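Local coordinates for protein mannitol dehydrogenase (Pseudomonas fluorescens, PDB 1LJ8) that binds NAD and probably catalyses the NAD-dependent interconversion of mannitol and fructose, as a member of the mannitol dehydrogenase family of long-chain dehydrogenases, at residues A43-A48 with E278-Q283; G135-D140 with T164-I169; E292-G297 with P341-V346; T307-L312 with V407-L412. All blocks are in the same frame, centred on the assembly; numbering follows the deposited sequence.

Overall arrangement
Contact 2 lies in the NAD-binding Rossmann part of the chain, and contact 1 ties a helix of that part to the loop before strand 283-284; contacts 3 and 4 belong to the mostly helical C-terminal part. Contacts 2 and 4 are buried, contact 1 is partly so and contact 3 lies near the surface. Helix 289-313 serves both contacts 3 and 4, whose centres are about 24 Å apart: a loop covers its early turns and helix 401-413 packs on its later ones. Contacts 1 and 2 each set an aromatic ring against a loop or turn, whereas contact 4 pairs two aromatic side chains between helices. Contact 3, at the surface, adds a water bridge to aliphatic packing.

Contact 1 of 4, residues A43-A48 with E278-Q283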
loop_
_atom_site.group_PDB
_atom_site.type_symbol
_atom_site.label_atom_id
_atom_site.label_comp_id
_atom_site.label_asym_id
_atom_site.label_seq_id
_atom_site.Cartn_x
_atom_site.Cartn_y
_atom_site.Cartn_z
ATOM N N ALA A 43 -10.278 9.029 -0.863
ATOM C CA ALA A 43 -11.474 9.653 -0.268
ATOM C C ALA A 43 -11.204 11.158 -0.010
ATOM O O ALA A 43 -12.115 11.999 -0.094
ATOM C CB ALA A 43 -11.853 8.945 1.057
ATOM N N TYR A 44 -9.952 11.469 0.315
ATOM C CA TYR A 44 -9.542 12.860 0.545
ATOM C C TYR A 44 -9.774 13.708 -0.745
ATOM O O TYR A 44 -10.414 14.762 -0.708
ATOM C CB TYR A 44 -8.058 12.863 0.910
ATOM C CG TYR A 44 -7.392 14.225 0.873
ATOM C CD1 TYR A 44 -7.620 15.166 1.879
ATOM C CD2 TYR A 44 -6.562 14.566 -0.189
ATOM C CE1 TYR A 44 -7.017 16.447 1.813
ATOM C CE2 TYR A 44 -5.955 15.838 -0.261
ATOM C CZ TYR A 44 -6.201 16.758 0.752
ATOM O OH TYR A 44 -5.597 18.003 0.695
ATOM N N TYR A 45 -9.242 13.262 -1.886
ATOM C CA TYR A 45 -9.427 14.047 -3.122
ATOM C C TYR A 45 -10.886 14.107 -3.551
ATOM O O TYR A 45 -11.350 15.111 -4.055
ATOM C CB TYR A 45 -8.609 13.454 -4.264
ATOM C CG TYR A 45 -7.122 13.763 -4.214
ATOM C CD1 TYR A 45 -6.189 12.761 -3.942
ATOM C CD2 TYR A 45 -6.650 15.045 -4.550
ATOM C CE1 TYR A 45 -4.819 13.005 -4.005
ATOM C CE2 TYR A 45 -5.292 15.298 -4.642
ATOM C CZ TYR A 45 -4.376 14.271 -4.365
ATOM O OH TYR A 45 -3.023 14.496 -4.457
ATOM N N THR A 46 -11.624 13.020 -3.361
ATOM C CA THR A 46 -13.014 13.024 -3.758
ATOM C C THR A 46 -13.826 14.004 -2.891
ATOM O O THR A 46 -14.682 14.721 -3.392
ATOM C CB THR A 46 -13.580 11.595 -3.685
ATOM O OG1 THR A 46 -12.753 10.741 -4.501
ATOM C CG2 THR A 46 -15.015 11.593 -4.201
ATOM N N ASP A 47 -13.503 14.074 -1.607
ATOM C CA ASP A 47 -14.178 14.980 -0.678
ATOM C C ASP A 47 -13.789 16.412 -1.094
ATOM O O ASP A 47 -14.656 17.314 -1.112
ATOM C CB ASP A 47 -13.703 14.677 0.772
ATOM C CG ASP A 47 -14.186 15.706 1.792
ATOM O OD1 ASP A 47 -15.309 15.522 2.315
ATOM O OD2 ASP A 47 -13.445 16.690 2.085
ATOM N N ALA A 48 -12.526 16.619 -1.467
ATOM C CA ALA A 48 -12.081 17.973 -1.877
ATOM C C ALA A 48 -12.875 18.440 -3.114
ATOM O O ALA A 48 -13.253 19.621 -3.212
ATOM C CB ALA A 48 -10.557 17.983 -2.178
ATOM N N GLU A 278 -8.997 16.278 -11.537
ATOM C CA GLU A 278 -7.938 17.231 -11.895
ATOM C C GLU A 278 -8.247 18.616 -11.341
ATOM O O GLU A 278 -7.327 19.426 -11.206
ATOM C CB GLU A 278 -7.709 17.323 -13.432
ATOM C CG GLU A 278 -8.936 17.703 -14.262
ATOM C CD GLU A 278 -9.748 16.460 -14.714
ATOM O OE1 GLU A 278 -10.408 15.829 -13.854
ATOM O OE2 GLU A 278 -9.686 16.107 -15.942
ATOM N N LYS A 279 -9.515 18.899 -11.042
ATOM C CA LYS A 279 -9.881 20.204 -10.503
ATOM C C LYS A 279 -9.366 20.361 -9.070
ATOM O O LYS A 279 -9.333 21.491 -8.535
ATOM C CB LYS A 279 -11.404 20.394 -10.540
ATOM C CG LYS A 279 -11.954 20.588 -11.976
ATOM C CD LYS A 279 -13.464 20.698 -12.076
ATOM C CE LYS A 279 -13.893 20.802 -13.575
ATOM N NZ LYS A 279 -15.360 20.772 -13.755
ATOM N N VAL A 280 -8.961 19.254 -8.433
ATOM C CA VAL A 280 -8.420 19.359 -7.076
ATOM C C VAL A 280 -7.016 18.809 -6.928
ATOM O O VAL A 280 -6.645 18.291 -5.862
ATOM C CB VAL A 280 -9.340 18.716 -6.012
ATOM C CG1 VAL A 280 -10.624 19.604 -5.866
ATOM C CG2 VAL A 280 -9.697 17.256 -6.421
ATOM N N GLY A 281 -6.245 18.879 -8.023
ATOM C CA GLY A 281 -4.854 18.500 -7.941
ATOM C C GLY A 281 -4.340 17.151 -8.436
ATOM O O GLY A 281 -3.134 16.915 -8.418
ATOM N N VAL A 282 -5.239 16.251 -8.822
ATOM C CA VAL A 282 -4.793 14.954 -9.323
ATOM C C VAL A 282 -4.224 15.241 -10.710
ATOM O O VAL A 282 -4.787 16.051 -11.455
ATOM C CB VAL A 282 -5.981 13.981 -9.417
ATOM C CG1 VAL A 282 -5.537 12.611 -9.947
ATOM C CG2 VAL A 282 -6.595 13.834 -8.011
ATOM N N GLN A 283 -3.131 14.568 -11.044
ATOM C CA GLN A 283 -2.448 14.776 -12.314
ATOM C C GLN A 283 -2.677 13.604 -13.251
ATOM O O GLN A 283 -2.692 12.478 -12.810
ATOM C CB GLN A 283 -0.956 14.932 -12.042
ATOM C CG GLN A 283 -0.683 16.084 -11.068
ATOM C CD GLN A 283 0.721 16.039 -10.533
ATOM O OE1 GLN A 283 0.957 15.590 -9.425
ATOM N NE2 GLN A 283 1.677 16.479 -11.338
#
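The ring of Tyr45, on helix 42-50, reaches across to the loop before strand 283-284 and packs against Val280 and Val282. This is the tight part. Val282 CG2 lies over one ring face, 3.8 Å from the Tyr45 ring centroid and 18° off the ring normal, a CH-pi contact. At the ring edge, in its plane, stands the carbonyl of Val280, with Val280 O 3.5 Å from Tyr45 CD2. The opposite face has Tyr44 CD2 above its rim, and His41 meets the ring edge-to-face. About one turn further along the helix, at Ala48, Val280 CG1, anti to its own carbonyl carbon (chi1 -70°), lies 3.7 Å from Ala48 O and 4.0 Å from Ala48 CB. The packing thins toward solvent at Gly281, which only skims the ring obliquely, and at the exposed 3-10 turn of Glu278 and Lys279, whose charged ends pair with Arg274 and Glu54. Trp277 backs the valine side, touching both Tyr45 and Val282. With a methyl over one ring face and a carbonyl oxygen at the ring's electropositive edge, the fit rests on shape and weak polarisation, not on hydrogen bonds between the segments.

Contact 2 of 4, residues G135-D140 with T164-I169; sequences GYCIDD and TVFGFI
Next to the NAD pocket, the turn Gly135-Cys137 meets Phe166 in the first turn of helix 165-178; Gly135 and the bound cofactor have their nearest atoms about 4 Å apart. Phe166 CG is anti to its carbonyl carbon (chi1 -56°), which extends the ring toward the turn. Two successive carbonyl oxygens of the turn lie against one end of the phenyl ring. Tyr136 O is 3.4 Å from Phe166 CZ, and Gly135 O is 3.8 Å from Phe166 CE1, both oblique to the ring. Cys137 SG comes to the ring edge, near its plane, 4.1 Å from Phe166 CE1 and 77° off the ring normal as seen from the centroid, a sulfur-aromatic contact. Cys137 has left-handed backbone angles, consistent with a turn that points its CB toward the helix, whereas Tyr136 CB points away. In Rossmann-fold terms, helix 165-178 belongs to the connection between the neighbouring parallel strands 126-129 and 185-188. Thr164 is its N-cap: Gly167 N donates to Thr164 OG1 over 3.2 Å, nearly straight at 169°, and the same hydroxyl is also hydrogen-bonded to Asp155. Val165 CG1 sits above the rim of one face of the Phe166 ring, and Phe145 meets that ring edge-to-face. On the other side of the turn, the Tyr136 hydroxyl is hydrogen-bonded to Ser188 and to Asp190, an NAD-binding residue.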
loop_
_atom_site.group_PDB
_atom_site.type_symbol
_atom_site.label_atom_id
_atom_site.label_comp_id
_atom_site.label_asym_id
_atom_site.label_seq_id
_atom_site.Cartn_x
_atom_site.Cartn_y
_atom_site.Cartn_z
ATOM N N GLY A 135 -1.954 -8.742 -2.570
ATOM C CA GLY A 135 -3.330 -9.165 -2.885
ATOM C C GLY A 135 -3.634 -9.552 -4.330
ATOM O O GLY A 135 -4.715 -10.059 -4.622
ATOM N N TYR A 136 -2.680 -9.374 -5.243
ATOM C CA TYR A 136 -2.955 -9.627 -6.658
ATOM C C TYR A 136 -2.625 -11.027 -7.174
ATOM O O TYR A 136 -2.950 -11.370 -8.320
ATOM C CB TYR A 136 -2.254 -8.564 -7.512
ATOM C CG TYR A 136 -2.752 -7.151 -7.202
ATOM C CD1 TYR A 136 -2.359 -6.480 -6.035
ATOM C CD2 TYR A 136 -3.681 -6.544 -8.044
ATOM C CE1 TYR A 136 -2.892 -5.223 -5.723
ATOM C CE2 TYR A 136 -4.253 -5.271 -7.747
ATOM C CZ TYR A 136 -3.844 -4.627 -6.582
ATOM O OH TYR A 136 -4.395 -3.401 -6.284
ATOM N N CYS A 137 -1.954 -11.794 -6.332
ATOM C CA CYS A 137 -1.650 -13.175 -6.632
ATOM C C CYS A 137 -0.877 -13.439 -7.910
ATOM O O CYS A 137 -1.200 -14.404 -8.625
ATOM C CB CYS A 137 -2.961 -13.978 -6.665
ATOM S SG CYS A 137 -3.914 -13.805 -5.105
ATOM N N ILE A 138 0.087 -12.580 -8.244
ATOM C CA ILE A 138 0.930 -12.858 -9.420
ATOM C C ILE A 138 2.303 -13.171 -8.830
ATOM O O ILE A 138 2.797 -12.420 -7.972
ATOM C CB ILE A 138 1.110 -11.634 -10.367
ATOM C CG1 ILE A 138 -0.215 -11.298 -11.052
ATOM C CG2 ILE A 138 2.258 -11.942 -11.414
ATOM C CD1 ILE A 138 -0.634 -12.294 -12.057
ATOM N N ASP A 139 2.913 -14.274 -9.262
ATOM C CA ASP A 139 4.258 -14.670 -8.796
ATOM C C ASP A 139 5.245 -13.836 -9.643
ATOM O O ASP A 139 5.344 -14.043 -10.860
ATOM C CB ASP A 139 4.450 -16.170 -9.059
ATOM C CG ASP A 139 5.819 -16.710 -8.615
ATOM O OD1 ASP A 139 6.804 -15.947 -8.477
ATOM O OD2 ASP A 139 5.897 -17.949 -8.423
ATOM N N ASP A 140 5.948 -12.879 -9.027
ATOM C CA ASP A 140 6.886 -12.030 -9.776
ATOM C C ASP A 140 8.078 -12.737 -10.410
ATOM O O ASP A 140 8.641 -12.230 -11.374
ATOM C CB ASP A 140 7.372 -10.887 -8.884
ATOM C CG ASP A 140 6.240 -10.011 -8.443
ATOM O OD1 ASP A 140 5.552 -9.503 -9.348
ATOM O OD2 ASP A 140 6.012 -9.856 -7.223
ATOM N N THR A 164 -12.810 -13.692 -2.759
ATOM C CA THR A 164 -11.703 -12.801 -3.147
ATOM C C THR A 164 -12.112 -11.676 -4.053
ATOM O O THR A 164 -13.171 -11.682 -4.663
ATOM C CB THR A 164 -10.564 -13.541 -3.890
ATOM O OG1 THR A 164 -10.975 -13.844 -5.244
ATOM C CG2 THR A 164 -10.222 -14.841 -3.154
ATOM N N VAL A 165 -11.203 -10.710 -4.186
ATOM C CA VAL A 165 -11.499 -9.606 -5.051
ATOM C C VAL A 165 -11.794 -10.088 -6.490
ATOM O O VAL A 165 -12.669 -9.545 -7.185
ATOM C CB VAL A 165 -10.301 -8.577 -4.981
ATOM C CG1 VAL A 165 -9.011 -9.268 -5.379
ATOM C CG2 VAL A 165 -10.554 -7.417 -5.879
ATOM N N PHE A 166 -11.055 -11.088 -6.959
ATOM C CA PHE A 166 -11.293 -11.558 -8.325
ATOM C C PHE A 166 -12.661 -12.185 -8.484
ATOM O O PHE A 166 -13.321 -11.942 -9.483
ATOM C CB PHE A 166 -10.222 -12.565 -8.722
ATOM C CG PHE A 166 -8.833 -12.024 -8.576
ATOM C CD1 PHE A 166 -8.030 -12.438 -7.535
ATOM C CD2 PHE A 166 -8.381 -11.034 -9.444
ATOM C CE1 PHE A 166 -6.758 -11.860 -7.338
ATOM C CE2 PHE A 166 -7.123 -10.444 -9.267
ATOM C CZ PHE A 166 -6.311 -10.860 -8.204
ATOM N N GLY A 167 -13.064 -13.000 -7.513
ATOM C CA GLY A 167 -14.374 -13.652 -7.575
ATOM C C GLY A 167 -15.483 -12.627 -7.528
ATOM O O GLY A 167 -16.458 -12.724 -8.284
ATOM N N PHE A 168 -15.356 -11.629 -6.657
ATOM C CA PHE A 168 -16.387 -10.597 -6.590
ATOM C C PHE A 168 -16.456 -9.760 -7.844
ATOM O O PHE A 168 -17.553 -9.449 -8.341
ATOM C CB PHE A 168 -16.200 -9.696 -5.351
ATOM C CG PHE A 168 -16.852 -10.259 -4.132
ATOM C CD1 PHE A 168 -16.091 -10.838 -3.115
ATOM C CD2 PHE A 168 -18.263 -10.289 -4.043
ATOM C CE1 PHE A 168 -16.714 -11.447 -2.011
ATOM C CE2 PHE A 168 -18.883 -10.909 -2.925
ATOM C CZ PHE A 168 -18.088 -11.478 -1.932
ATOM N N ILE A 169 -15.294 -9.323 -8.351
ATOM C CA ILE A 169 -15.353 -8.531 -9.579
ATOM C C ILE A 169 -15.941 -9.344 -10.748
ATOM O O ILE A 169 -16.755 -8.822 -11.495
ATOM C CB ILE A 169 -13.946 -7.999 -9.960
ATOM C CG1 ILE A 169 -13.632 -6.840 -9.000
ATOM C CG2 ILE A 169 -13.897 -7.534 -11.434
ATOM C CD1 ILE A 169 -12.157 -6.399 -9.045
#

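Contact 3 of 4, residues E292-G297 with P341-V346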
loop_
_atom_site.group_PDB
_atom_site.type_symbol
_atom_site.label_atom_id
_atom_site.label_comp_id
_atom_site.label_asym_id
_atom_site.label_seq_id
_atom_site.Cartn_x
_atom_site.Cartn_y
_atom_site.Cartn_z
ATOM N N GLU A 292 5.758 5.787 -11.198
ATOM C CA GLU A 292 5.453 4.780 -10.161
ATOM C C GLU A 292 6.707 3.918 -9.926
ATOM O O GLU A 292 7.002 3.537 -8.791
ATOM C CB GLU A 292 4.249 3.905 -10.570
ATOM C CG GLU A 292 3.819 2.865 -9.471
ATOM C CD GLU A 292 3.410 3.470 -8.091
ATOM O OE1 GLU A 292 2.934 2.691 -7.211
ATOM O OE2 GLU A 292 3.534 4.696 -7.855
ATOM N N GLU A 293 7.461 3.602 -10.984
ATOM C CA GLU A 293 8.696 2.801 -10.797
ATOM C C GLU A 293 9.653 3.556 -9.878
ATOM O O GLU A 293 10.300 2.962 -8.990
ATOM C CB GLU A 293 9.396 2.538 -12.154
ATOM C CG GLU A 293 8.693 1.474 -12.974
ATOM C CD GLU A 293 9.098 1.474 -14.450
ATOM O OE1 GLU A 293 10.080 2.174 -14.798
ATOM O OE2 GLU A 293 8.415 0.769 -15.244
HETATM N N MSE A 294 9.760 4.855 -10.131
HETATM C CA MSE A 294 10.602 5.753 -9.348
HETATM C C MSE A 294 10.221 5.803 -7.864
HETATM O O MSE A 294 11.070 5.693 -6.952
HETATM C CB MSE A 294 10.495 7.186 -9.889
HETATM C CG MSE A 294 11.238 8.192 -9.050
HETATM SE SE MSE A 294 10.636 10.050 -9.494
HETATM C CE MSE A 294 8.931 10.067 -8.568
ATOM N N LYS A 295 8.937 5.987 -7.607
ATOM C CA LYS A 295 8.500 6.072 -6.217
ATOM C C LYS A 295 8.662 4.742 -5.500
ATOM O O LYS A 295 9.110 4.680 -4.343
ATOM C CB LYS A 295 7.038 6.506 -6.187
ATOM C CG LYS A 295 6.520 6.591 -4.747
ATOM C CD LYS A 295 5.366 5.710 -4.551
ATOM C CE LYS A 295 4.794 5.865 -3.130
ATOM N NZ LYS A 295 4.362 4.507 -2.629
ATOM N N ILE A 296 8.282 3.659 -6.167
ATOM C CA ILE A 296 8.409 2.339 -5.538
ATOM C C ILE A 296 9.902 2.021 -5.265
ATOM O O ILE A 296 10.277 1.544 -4.178
ATOM C CB ILE A 296 7.826 1.225 -6.442
ATOM C CG1 ILE A 296 6.287 1.391 -6.589
ATOM C CG2 ILE A 296 8.169 -0.151 -5.834
ATOM C CD1 ILE A 296 5.538 1.122 -5.306
ATOM N N GLY A 297 10.765 2.299 -6.242
ATOM C CA GLY A 297 12.184 1.976 -6.068
ATOM C C GLY A 297 12.899 2.769 -4.994
ATOM O O GLY A 297 13.702 2.244 -4.205
ATOM N N PRO A 341 20.656 4.535 -10.815
ATOM C CA PRO A 341 21.120 4.161 -12.170
ATOM C C PRO A 341 20.157 3.251 -12.926
ATOM O O PRO A 341 20.303 3.051 -14.145
ATOM C CB PRO A 341 22.439 3.412 -11.914
ATOM C CG PRO A 341 22.931 3.926 -10.577
ATOM C CD PRO A 341 21.594 4.047 -9.778
ATOM N N ASN A 342 19.207 2.653 -12.218
ATOM C CA ASN A 342 18.291 1.705 -12.860
ATOM C C ASN A 342 16.996 2.353 -13.363
ATOM O O ASN A 342 16.193 1.701 -14.063
ATOM C CB ASN A 342 17.846 0.603 -11.865
ATOM C CG ASN A 342 19.000 -0.042 -11.103
ATOM O OD1 ASN A 342 20.156 0.071 -11.494
ATOM N ND2 ASN A 342 18.671 -0.732 -10.000
ATOM N N LEU A 343 16.774 3.598 -12.986
ATOM C CA LEU A 343 15.506 4.272 -13.291
ATOM C C LEU A 343 15.326 4.799 -14.694
ATOM O O LEU A 343 16.247 5.380 -15.271
ATOM C CB LEU A 343 15.289 5.432 -12.291
ATOM C CG LEU A 343 15.259 4.981 -10.822
ATOM C CD1 LEU A 343 15.111 6.201 -9.870
ATOM C CD2 LEU A 343 14.044 4.013 -10.638
ATOM N N ALA A 344 14.123 4.576 -15.219
ATOM C CA ALA A 344 13.726 5.077 -16.527
ATOM C C ALA A 344 13.577 6.577 -16.357
ATOM O O ALA A 344 13.410 7.097 -15.244
ATOM C CB ALA A 344 12.405 4.440 -16.963
ATOM N N PRO A 345 13.645 7.312 -17.466
ATOM C CA PRO A 345 13.516 8.765 -17.422
ATOM C C PRO A 345 12.170 9.181 -16.829
ATOM O O PRO A 345 11.148 8.520 -17.059
ATOM C CB PRO A 345 13.613 9.166 -18.911
ATOM C CG PRO A 345 14.506 8.088 -19.502
ATOM C CD PRO A 345 13.968 6.822 -18.827
ATOM N N VAL A 346 12.190 10.267 -16.071
ATOM C CA VAL A 346 10.973 10.805 -15.462
ATOM C C VAL A 346 10.813 12.279 -15.824
ATOM O O VAL A 346 11.240 13.163 -15.093
ATOM C CB VAL A 346 10.960 10.631 -13.937
ATOM C CG1 VAL A 346 10.597 9.137 -13.602
ATOM C CG2 VAL A 346 12.351 10.974 -13.334
HETATM O O HOH W 1 12.249 3.092 -13.603
#
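Leu343 leans on the helix backbone at selenomethionine Met294, while Val346 lies along the same side chain. The Leu343 side chain leaves its backbone with CG anti to the carbonyl carbon (chi1 -59°). Its CD1 carries the chain on in an extended line, and the other branch, Leu343 CD2, is laid against the helix, 4.1 Å from Met294 CA and 4.2 Å from Glu293 O. Leu343 CD1 comes 4.4 Å from Met294 CG. Met294 starts out with CG opposite the backbone N (chi1 175°) and stays extended at the next bond, which brings the selenium beside Val346; the bend at chi3 (76°) turns only the terminal methyl. Val346 CG1 thus lies against two atoms, 4.2 Å from both Met294 CB and Met294 SE. Glu293 is extended beyond CG, and its carboxylate is used at both oxygens. Glu293 OE1 accepts from a water 2.6 Å away, and that water accepts in turn from Ala344 N at 2.9 Å, bridging helix and loop. OE2 is hydrogen-bonded to His194. Ala344 CB sits 3.9 Å from Glu293 OE1, a methyl next to the water-mediated link. Behind this contact, the selenomethionine reaches Met228 of strand 227-230, Leu351 and Tyr354 of helix 351-362 and Ile349 of the loop before it, while Val346 also touches Leu351, Pro290 and Tyr291; the loop 341-346 lies along the early turns of helix 289-313, joining helix 325-339 to helix 351-362.

Contact 4 of 4, residues T307-L312 with V407-L412; sequences TYLGFL and VAAWAL
The hydroxyl of Tyr308, whose ring packs on Trp410, is hydrogen-bonded to the carbonyl oxygen of Cys375 in helix 371-375, which gives this buried polar end a partner and probably helps hold the ring in place. Trp410 lies beside Tyr308, both side chains running the same way. Trp410 leaves the helix with a trans first torsion (chi1 -175°), which carries the indole along the tyrosine and sets its pyrrole edge over the phenol face. The pair is edge-to-face with planes at 58°: Trp410 CD1 is 3.4 Å from Tyr308 CE2. Nearer the backbone, Trp410 CB makes a CH-pi contact, 4.3 Å from the centroid of the Tyr308 ring. The opposite face of that ring is covered over its centre by Thr307 CG2, so the phenol is sandwiched between a methyl and the indole edge. Where the helices come close, Ala409 fits between larger neighbours. Ala409 CB is 3.7 Å from Tyr308 CB and 3.6 Å from Leu309 CD2, and Leu312 CD1 rests 3.6 Å from Ala409 O. Farther along, Leu312 and Leu412 meet at an oblique angle, Leu312 CD2 being 4.0 Å from Leu412 CG. Phe382 and Leu448 continue the packing around Trp410. The two helical segments approach to 8.3 Å between axes and run in broadly the same direction, crossing at 43°: close helix-helix packing through a small alanine, in the core of the helical C-terminal domain, of a family grouped with the C-terminal domains of 6-phosphogluconate dehydrogenase.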
loop_
_atom_site.group_PDB
_atom_site.type_symbol
_atom_site.label_atom_id
_atom_site.label_comp_id
_atom_site.label_asym_id
_atom_site.label_seq_id
_atom_site.Cartn_x
_atom_site.Cartn_y
_atom_site.Cartn_z
ATOM N N THR A 307 13.614 -0.115 7.673
ATOM C CA THR A 307 12.709 -0.688 8.668
ATOM C C THR A 307 13.097 -1.924 9.452
ATOM O O THR A 307 12.819 -2.000 10.671
ATOM C CB THR A 307 11.317 -0.843 8.019
ATOM O OG1 THR A 307 10.323 -0.729 9.057
ATOM C CG2 THR A 307 11.143 -2.218 7.321
ATOM N N TYR A 308 13.761 -2.883 8.831
ATOM C CA TYR A 308 14.132 -4.082 9.576
ATOM C C TYR A 308 15.365 -3.781 10.422
ATOM O O TYR A 308 15.422 -4.178 11.583
ATOM C CB TYR A 308 14.341 -5.279 8.636
ATOM C CG TYR A 308 13.051 -5.588 7.890
ATOM C CD1 TYR A 308 12.972 -5.415 6.515
ATOM C CD2 TYR A 308 11.868 -5.973 8.590
ATOM C CE1 TYR A 308 11.735 -5.614 5.814
ATOM C CE2 TYR A 308 10.625 -6.160 7.898
ATOM C CZ TYR A 308 10.587 -5.977 6.519
ATOM O OH TYR A 308 9.388 -6.124 5.828
ATOM N N LEU A 309 16.352 -3.111 9.832
ATOM C CA LEU A 309 17.509 -2.691 10.610
ATOM C C LEU A 309 17.065 -1.802 11.769
ATOM O O LEU A 309 17.590 -1.925 12.882
ATOM C CB LEU A 309 18.476 -1.873 9.740
ATOM C CG LEU A 309 19.174 -2.730 8.687
ATOM C CD1 LEU A 309 19.874 -1.770 7.686
ATOM C CD2 LEU A 309 20.207 -3.652 9.358
ATOM N N GLY A 310 16.100 -0.911 11.520
ATOM C CA GLY A 310 15.631 0.002 12.562
ATOM C C GLY A 310 14.931 -0.739 13.687
ATOM O O GLY A 310 15.148 -0.440 14.864
ATOM N N PHE A 311 14.115 -1.719 13.329
ATOM C CA PHE A 311 13.396 -2.481 14.358
ATOM C C PHE A 311 14.413 -3.264 15.209
ATOM O O PHE A 311 14.295 -3.347 16.436
ATOM C CB PHE A 311 12.423 -3.463 13.711
ATOM C CG PHE A 311 11.127 -3.601 14.465
ATOM C CD1 PHE A 311 10.117 -2.656 14.287
ATOM C CD2 PHE A 311 10.931 -4.656 15.352
ATOM C CE1 PHE A 311 8.896 -2.763 15.011
ATOM C CE2 PHE A 311 9.710 -4.788 16.086
ATOM C CZ PHE A 311 8.699 -3.834 15.908
ATOM N N LEU A 312 15.399 -3.856 14.549
ATOM C CA LEU A 312 16.450 -4.604 15.261
ATOM C C LEU A 312 17.217 -3.701 16.212
ATOM O O LEU A 312 17.514 -4.104 17.343
ATOM C CB LEU A 312 17.442 -5.208 14.245
ATOM C CG LEU A 312 16.900 -6.449 13.544
ATOM C CD1 LEU A 312 17.837 -6.732 12.357
ATOM C CD2 LEU A 312 16.814 -7.699 14.485
ATOM N N VAL A 407 17.877 -7.737 3.071
ATOM C CA VAL A 407 17.371 -9.108 3.159
ATOM C C VAL A 407 17.906 -9.806 4.434
ATOM O O VAL A 407 17.181 -10.573 5.085
ATOM C CB VAL A 407 17.755 -9.934 1.874
ATOM C CG1 VAL A 407 17.136 -11.377 1.927
ATOM C CG2 VAL A 407 17.221 -9.219 0.636
ATOM N N ALA A 408 19.189 -9.584 4.748
ATOM C CA ALA A 408 19.789 -10.153 5.939
ATOM C C ALA A 408 19.069 -9.570 7.193
ATOM O O ALA A 408 18.813 -10.295 8.198
ATOM C CB ALA A 408 21.310 -9.791 5.971
ATOM N N ALA A 409 18.778 -8.270 7.143
ATOM C CA ALA A 409 18.110 -7.599 8.289
ATOM C C ALA A 409 16.738 -8.244 8.497
ATOM O O ALA A 409 16.321 -8.513 9.630
ATOM C CB ALA A 409 17.943 -6.079 8.009
ATOM N N TRP A 410 16.015 -8.458 7.399
ATOM C CA TRP A 410 14.692 -9.108 7.510
ATOM C C TRP A 410 14.850 -10.510 8.119
ATOM O O TRP A 410 14.056 -10.911 8.995
ATOM C CB TRP A 410 14.030 -9.249 6.117
ATOM C CG TRP A 410 12.634 -9.806 6.169
ATOM C CD1 TRP A 410 11.579 -9.282 6.888
ATOM C CD2 TRP A 410 12.101 -10.929 5.436
ATOM N NE1 TRP A 410 10.426 -10.006 6.624
ATOM C CE2 TRP A 410 10.713 -11.015 5.748
ATOM C CE3 TRP A 410 12.649 -11.854 4.550
ATOM C CZ2 TRP A 410 9.870 -12.002 5.200
ATOM C CZ3 TRP A 410 11.809 -12.851 3.994
ATOM C CH2 TRP A 410 10.429 -12.908 4.333
ATOM N N ALA A 411 15.875 -11.253 7.668
ATOM C CA ALA A 411 16.081 -12.605 8.169
ATOM C C ALA A 411 16.286 -12.620 9.680
ATOM O O ALA A 411 15.678 -13.449 10.403
ATOM C CB ALA A 411 17.306 -13.299 7.459
ATOM N N LEU A 412 17.113 -11.707 10.161
ATOM C CA LEU A 412 17.402 -11.669 11.605
ATOM C C LEU A 412 16.176 -11.149 12.348
ATOM O O LEU A 412 15.824 -11.662 13.401
ATOM C CB LEU A 412 18.617 -10.787 11.899
ATOM C CG LEU A 412 19.083 -10.782 13.386
ATOM C CD1 LEU A 412 19.388 -12.199 13.870
ATOM C CD2 LEU A 412 20.302 -9.943 13.553
#